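Long-range contact in acyltransferase (Actinoplanes teichomyceticus, PDB 4Q38), which transfers long aliphatic acyl groups from acyl-coenzyme A to the glucosamine sugar of teicoplanin-type glycopeptide antibiotics: residues Phe140-Thr154 against Tyr182-Leu194. Residues are numbered along the deposited sequence; the frame is centred on the assembly and turned at random.
Sequences FHAERGIPDEVGWET and YHLRGILYRLGRL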
loop_
_atom_site.group_PDB
_atom_site.type_symbol
_atom_site.label_atom_id
_atom_site.label_comp_id
_atom_site.label_asym_id
_atom_site.label_seq_id
_atom_site.Cartn_x
_atom_site.Cartn_y
_atom_site.Cartn_z
ATOM N N PHE A 140 -5.494 10.592 15.088
ATOM C CA PHE A 140 -4.352 11.337 14.560
ATOM C C PHE A 140 -4.785 12.334 13.481
ATOM O O PHE A 140 -4.370 13.497 13.528
ATOM C CB PHE A 140 -3.246 10.395 14.053
ATOM C CG PHE A 140 -2.014 11.112 13.565
ATOM C CD1 PHE A 140 -1.141 11.733 14.466
ATOM C CD2 PHE A 140 -1.715 11.159 12.204
ATOM C CE1 PHE A 140 -0.001 12.392 14.012
ATOM C CE2 PHE A 140 -0.577 11.811 11.745
ATOM C CZ PHE A 140 0.279 12.432 12.652
ATOM N N HIS A 141 -5.618 11.886 12.528
ATOM C CA HIS A 141 -6.208 12.787 11.517
ATOM C C HIS A 141 -6.872 13.992 12.147
ATOM O O HIS A 141 -6.663 15.144 11.720
ATOM C CB HIS A 141 -7.236 12.061 10.627
ATOM C CG HIS A 141 -6.641 11.022 9.698
ATOM N ND1 HIS A 141 -7.388 10.056 9.121
ATOM C CD2 HIS A 141 -5.325 10.809 9.270
ATOM C CE1 HIS A 141 -6.602 9.276 8.347
ATOM N NE2 HIS A 141 -5.336 9.732 8.444
ATOM N N ALA A 142 -7.687 13.734 13.164
ATOM C CA ALA A 142 -8.376 14.807 13.899
ATOM C C ALA A 142 -7.402 15.783 14.567
ATOM O O ALA A 142 -7.578 17.003 14.485
ATOM C CB ALA A 142 -9.337 14.218 14.926
ATOM N N GLU A 143 -6.378 15.246 15.229
ATOM C CA GLU A 143 -5.365 16.070 15.899
ATOM C C GLU A 143 -4.615 16.965 14.907
ATOM O O GLU A 143 -4.243 18.097 15.232
ATOM C CB GLU A 143 -4.379 15.188 16.674
ATOM C CG GLU A 143 -4.975 14.510 17.901
ATOM C CD GLU A 143 -4.145 13.334 18.399
ATOM O OE1 GLU A 143 -4.557 12.698 19.396
ATOM O OE2 GLU A 143 -3.089 13.036 17.797
ATOM N N ARG A 144 -4.416 16.455 13.695
ATOM C CA ARG A 144 -3.743 17.195 12.629
ATOM C C ARG A 144 -4.691 18.114 11.844
ATOM O O ARG A 144 -4.269 18.832 10.942
ATOM C CB ARG A 144 -3.018 16.208 11.689
ATOM C CG ARG A 144 -1.753 15.594 12.305
ATOM C CD ARG A 144 -0.664 16.659 12.356
ATOM N NE ARG A 144 0.548 16.267 13.065
ATOM C CZ ARG A 144 1.730 16.859 12.894
ATOM N NH1 ARG A 144 1.864 17.866 12.024
ATOM N NH2 ARG A 144 2.789 16.440 13.581
ATOM N N GLY A 145 -5.977 18.082 12.175
ATOM C CA GLY A 145 -6.953 18.934 11.500
ATOM C C GLY A 145 -7.297 18.488 10.090
ATOM O O GLY A 145 -7.833 19.276 9.308
ATOM N N ILE A 146 -6.992 17.231 9.764
ATOM C CA ILE A 146 -7.271 16.659 8.440
ATOM C C ILE A 146 -8.793 16.559 8.252
ATOM O O ILE A 146 -9.473 16.001 9.110
ATOM C CB ILE A 146 -6.686 15.229 8.303
ATOM C CG1 ILE A 146 -5.227 15.148 8.801
ATOM C CG2 ILE A 146 -6.862 14.683 6.886
ATOM C CD1 ILE A 146 -4.206 15.824 7.926
ATOM N N PRO A 147 -9.333 17.080 7.134
ATOM C CA PRO A 147 -10.773 16.900 6.890
ATOM C C PRO A 147 -11.181 15.427 6.863
ATOM O O PRO A 147 -10.431 14.572 6.357
ATOM C CB PRO A 147 -10.975 17.512 5.500
ATOM C CG PRO A 147 -9.845 18.467 5.329
ATOM C CD PRO A 147 -8.683 17.834 6.049
ATOM N N ASP A 148 -12.360 15.137 7.403
ATOM C CA ASP A 148 -12.869 13.767 7.468
ATOM C C ASP A 148 -12.908 13.087 6.104
ATOM O O ASP A 148 -12.599 11.903 6.002
ATOM C CB ASP A 148 -14.267 13.727 8.085
ATOM C CG ASP A 148 -14.268 14.020 9.571
ATOM O OD1 ASP A 148 -13.227 13.831 10.246
ATOM O OD2 ASP A 148 -15.336 14.433 10.075
ATOM N N GLU A 149 -13.290 13.829 5.067
ATOM C CA GLU A 149 -13.416 13.247 3.726
ATOM C C GLU A 149 -12.057 12.794 3.186
ATOM O O GLU A 149 -11.975 11.793 2.473
ATOM C CB GLU A 149 -14.092 14.212 2.740
ATOM C CG GLU A 149 -13.257 15.438 2.376
ATOM C CD GLU A 149 -14.066 16.533 1.711
ATOM O OE1 GLU A 149 -14.357 17.562 2.375
ATOM O OE2 GLU A 149 -14.409 16.362 0.519
ATOM N N VAL A 150 -11.005 13.533 3.538
ATOM C CA VAL A 150 -9.645 13.197 3.102
ATOM C C VAL A 150 -9.176 11.958 3.863
ATOM O O VAL A 150 -8.617 11.038 3.268
ATOM C CB VAL A 150 -8.660 14.381 3.287
ATOM C CG1 VAL A 150 -7.231 13.950 2.994
ATOM C CG2 VAL A 150 -9.056 15.545 2.387
ATOM N N GLY A 151 -9.418 11.942 5.173
ATOM C CA GLY A 151 -9.076 10.799 6.017
ATOM C C GLY A 151 -9.700 9.511 5.499
ATOM O O GLY A 151 -9.010 8.506 5.325
ATOM N N TRP A 152 -11.012 9.545 5.250
ATOM C CA TRP A 152 -11.708 8.372 4.714
ATOM C C TRP A 152 -11.258 8.005 3.321
ATOM O O TRP A 152 -10.974 6.840 3.058
ATOM C CB TRP A 152 -13.233 8.546 4.797
ATOM C CG TRP A 152 -13.723 8.423 6.222
ATOM C CD1 TRP A 152 -14.345 9.402 6.997
ATOM C CD2 TRP A 152 -13.609 7.254 7.108
ATOM N NE1 TRP A 152 -14.633 8.927 8.257
ATOM C CE2 TRP A 152 -14.212 7.650 8.394
ATOM C CE3 TRP A 152 -13.098 5.958 6.969
ATOM C CZ2 TRP A 152 -14.290 6.775 9.475
ATOM C CZ3 TRP A 152 -13.175 5.088 8.071
ATOM C CH2 TRP A 152 -13.760 5.487 9.292
ATOM N N GLU A 153 -11.156 8.987 2.429
ATOM C CA GLU A 153 -10.688 8.727 1.057
ATOM C C GLU A 153 -9.338 7.995 1.070
ATOM O O GLU A 153 -9.115 7.063 0.300
ATOM C CB GLU A 153 -10.573 10.037 0.278
ATOM C CG GLU A 153 -10.334 9.893 -1.218
ATOM C CD GLU A 153 -10.150 11.244 -1.896
ATOM O OE1 GLU A 153 -10.818 12.212 -1.476
ATOM O OE2 GLU A 153 -9.331 11.346 -2.843
ATOM N N THR A 154 -8.450 8.426 1.959
ATOM C CA THR A 154 -7.142 7.786 2.125
ATOM C C THR A 154 -7.268 6.315 2.539
ATOM O O THR A 154 -6.638 5.437 1.953
ATOM C CB THR A 154 -6.303 8.578 3.141
ATOM O OG1 THR A 154 -6.126 9.920 2.651
ATOM C CG2 THR A 154 -4.935 7.910 3.372
ATOM N N TYR A 182 1.629 2.822 5.906
ATOM C CA TYR A 182 1.671 4.246 5.557
ATOM C C TYR A 182 0.337 4.910 5.887
ATOM O O TYR A 182 0.301 5.950 6.554
ATOM C CB TYR A 182 2.001 4.454 4.077
ATOM C CG TYR A 182 3.463 4.284 3.711
ATOM C CD1 TYR A 182 4.052 3.015 3.660
ATOM C CD2 TYR A 182 4.254 5.391 3.370
ATOM C CE1 TYR A 182 5.391 2.857 3.308
ATOM C CE2 TYR A 182 5.592 5.240 3.014
ATOM C CZ TYR A 182 6.153 3.972 2.988
ATOM O OH TYR A 182 7.471 3.811 2.634
ATOM N N HIS A 183 -0.761 4.307 5.423
ATOM C CA HIS A 183 -2.082 4.861 5.697
ATOM C C HIS A 183 -2.322 4.899 7.180
ATOM O O HIS A 183 -2.803 5.900 7.708
ATOM C CB HIS A 183 -3.192 4.029 5.046
ATOM C CG HIS A 183 -2.932 3.652 3.609
ATOM N ND1 HIS A 183 -1.862 2.937 3.228
ATOM C CD2 HIS A 183 -3.675 3.891 2.456
ATOM C CE1 HIS A 183 -1.902 2.731 1.900
ATOM N NE2 HIS A 183 -3.021 3.301 1.426
ATOM N N LEU A 184 -1.989 3.802 7.858
ATOM C CA LEU A 184 -2.273 3.640 9.297
ATOM C C LEU A 184 -1.394 4.484 10.226
ATOM O O LEU A 184 -1.751 4.720 11.384
ATOM C CB LEU A 184 -2.187 2.155 9.697
ATOM C CG LEU A 184 -3.273 1.239 9.096
ATOM C CD1 LEU A 184 -3.011 -0.226 9.431
ATOM C CD2 LEU A 184 -4.658 1.654 9.538
ATOM N N ARG A 185 -0.253 4.942 9.724
ATOM C CA ARG A 185 0.559 5.880 10.494
ATOM C C ARG A 185 0.223 7.331 10.195
ATOM O O ARG A 185 0.846 8.236 10.739
ATOM C CB ARG A 185 2.042 5.623 10.261
ATOM C CG ARG A 185 2.563 4.401 10.994
ATOM C CD ARG A 185 4.015 4.166 10.641
ATOM N NE ARG A 185 4.203 3.696 9.262
ATOM C CZ ARG A 185 5.341 3.807 8.585
ATOM N NH1 ARG A 185 6.385 4.449 9.123
ATOM N NH2 ARG A 185 5.436 3.315 7.351
ATOM N N GLY A 186 -0.764 7.571 9.336
ATOM C CA GLY A 186 -1.108 8.947 9.010
ATOM C C GLY A 186 -0.002 9.721 8.299
ATOM O O GLY A 186 0.089 10.940 8.434
ATOM N N ILE A 187 0.833 9.011 7.547
ATOM C CA ILE A 187 1.921 9.629 6.785
ATOM C C ILE A 187 1.671 9.622 5.284
ATOM O O ILE A 187 2.522 10.070 4.507
ATOM C CB ILE A 187 3.293 8.972 7.114
ATOM C CG1 ILE A 187 3.301 7.477 6.747
ATOM C CG2 ILE A 187 3.608 9.177 8.588
ATOM C CD1 ILE A 187 4.678 6.849 6.665
ATOM N N LEU A 188 0.496 9.124 4.885
ATOM C CA LEU A 188 0.092 9.063 3.484
ATOM C C LEU A 188 -1.334 9.594 3.389
ATOM O O LEU A 188 -2.184 9.228 4.217
ATOM C CB LEU A 188 0.126 7.614 2.976
ATOM C CG LEU A 188 -0.314 7.351 1.523
ATOM C CD1 LEU A 188 0.830 7.571 0.557
ATOM C CD2 LEU A 188 -0.816 5.921 1.364
ATOM N N TYR A 189 -1.587 10.429 2.389
ATOM C CA TYR A 189 -2.922 11.014 2.148
ATOM C C TYR A 189 -3.306 10.975 0.684
ATOM O O TYR A 189 -2.522 11.358 -0.183
ATOM C CB TYR A 189 -3.010 12.459 2.701
ATOM C CG TYR A 189 -2.855 12.430 4.187
ATOM C CD1 TYR A 189 -3.950 12.158 5.010
ATOM C CD2 TYR A 189 -1.592 12.584 4.781
ATOM C CE1 TYR A 189 -3.811 12.072 6.381
ATOM C CE2 TYR A 189 -1.443 12.488 6.155
ATOM C CZ TYR A 189 -2.554 12.227 6.945
ATOM O OH TYR A 189 -2.426 12.116 8.311
ATOM N N ARG A 190 -4.519 10.506 0.411
ATOM C CA ARG A 190 -5.048 10.572 -0.946
ATOM C C ARG A 190 -5.699 11.939 -1.148
ATOM O O ARG A 190 -6.625 12.325 -0.419
ATOM C CB ARG A 190 -6.040 9.432 -1.233
ATOM C CG ARG A 190 -6.540 9.455 -2.679
ATOM C CD ARG A 190 -7.348 8.235 -3.089
ATOM N NE ARG A 190 -7.628 8.321 -4.522
ATOM C CZ ARG A 190 -7.908 7.291 -5.313
ATOM N NH1 ARG A 190 -7.962 6.050 -4.827
ATOM N NH2 ARG A 190 -8.118 7.507 -6.605
ATOM N N LEU A 191 -5.196 12.661 -2.137
ATOM C CA LEU A 191 -5.656 14.006 -2.422
ATOM C C LEU A 191 -6.191 14.049 -3.853
ATOM O O LEU A 191 -5.589 14.641 -4.756
ATOM C CB LEU A 191 -4.503 15.002 -2.205
ATOM C CG LEU A 191 -3.822 15.034 -0.822
ATOM C CD1 LEU A 191 -2.748 16.120 -0.812
ATOM C CD2 LEU A 191 -4.781 15.268 0.346
ATOM N N GLY A 192 -7.330 13.398 -4.062
ATOM C CA GLY A 192 -7.883 13.267 -5.417
ATOM C C GLY A 192 -7.335 12.015 -6.066
ATOM O O GLY A 192 -7.352 10.951 -5.442
ATOM N N ARG A 193 -6.857 12.128 -7.311
ATOM C CA ARG A 193 -6.396 10.949 -8.062
ATOM C C ARG A 193 -5.079 10.390 -7.503
ATOM O O ARG A 193 -4.842 9.182 -7.549
ATOM C CB ARG A 193 -6.250 11.272 -9.564
ATOM C CG ARG A 193 -5.970 10.061 -10.462
ATOM C CD ARG A 193 -7.105 9.052 -10.344
ATOM N NE ARG A 193 -6.822 7.735 -10.929
ATOM C CZ ARG A 193 -6.108 6.767 -10.356
ATOM N NH1 ARG A 193 -5.518 6.954 -9.169
ATOM N NH2 ARG A 193 -5.965 5.606 -10.984
ATOM N N LEU A 194 -4.232 11.275 -6.981
ATOM C CA LEU A 194 -2.912 10.872 -6.468
ATOM C C LEU A 194 -2.862 10.836 -4.950
ATOM O O LEU A 194 -3.627 11.530 -4.279
ATOM C CB LEU A 194 -1.854 11.863 -6.938
ATOM C CG LEU A 194 -1.780 12.194 -8.423
ATOM C CD1 LEU A 194 -0.714 13.259 -8.588
ATOM C CD2 LEU A 194 -1.456 10.932 -9.216
HETATM O O HOH W 1 -3.506 8.464 6.776
HETATM O O HOH W 2 -7.915 5.062 -1.984
#
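T154 and R190 make the shortest polar link between helix 148-155 and strand 188-191: R190 N donates to T154 OG1 at 2.8 Å, nearly straight at 162°. With OG1 anti to its own carbonyl carbon (chi1 -60°), the same hydroxyl donates to V150 O, which T154 N reaches from the opposite face of the carbonyl plane. The preceding residue, E153, lays its side chain across R190 at about a right angle. Its OE2 accepts from G192 N at 3.1 Å, on the syn side but tilted out of the carboxylate plane, and makes only a long salt bridge, 3.9 Å, to R190 NE, which donates instead to G192 O. Strand 188-191 is an outermost strand of the sheet in the GNAT-like C-terminal domain, and helix 148-155, from the N-acyltransferase N-terminal domain, packs against it; R193, just beyond, touches coenzyme A. I146 CG2 lies 4.0 Å from Y189 CE1, and the H141 ring meets the same end of the tyrosine obliquely, planes 57° apart. Y189 OH donates to G186 O and lies 3.3 Å from H141 CD2, at the imidazole edge. A water in the imidazole plane, 2.8 Å from H141 NE2, donates to H183 O and L188 O, flanking the G186 Schellman turn.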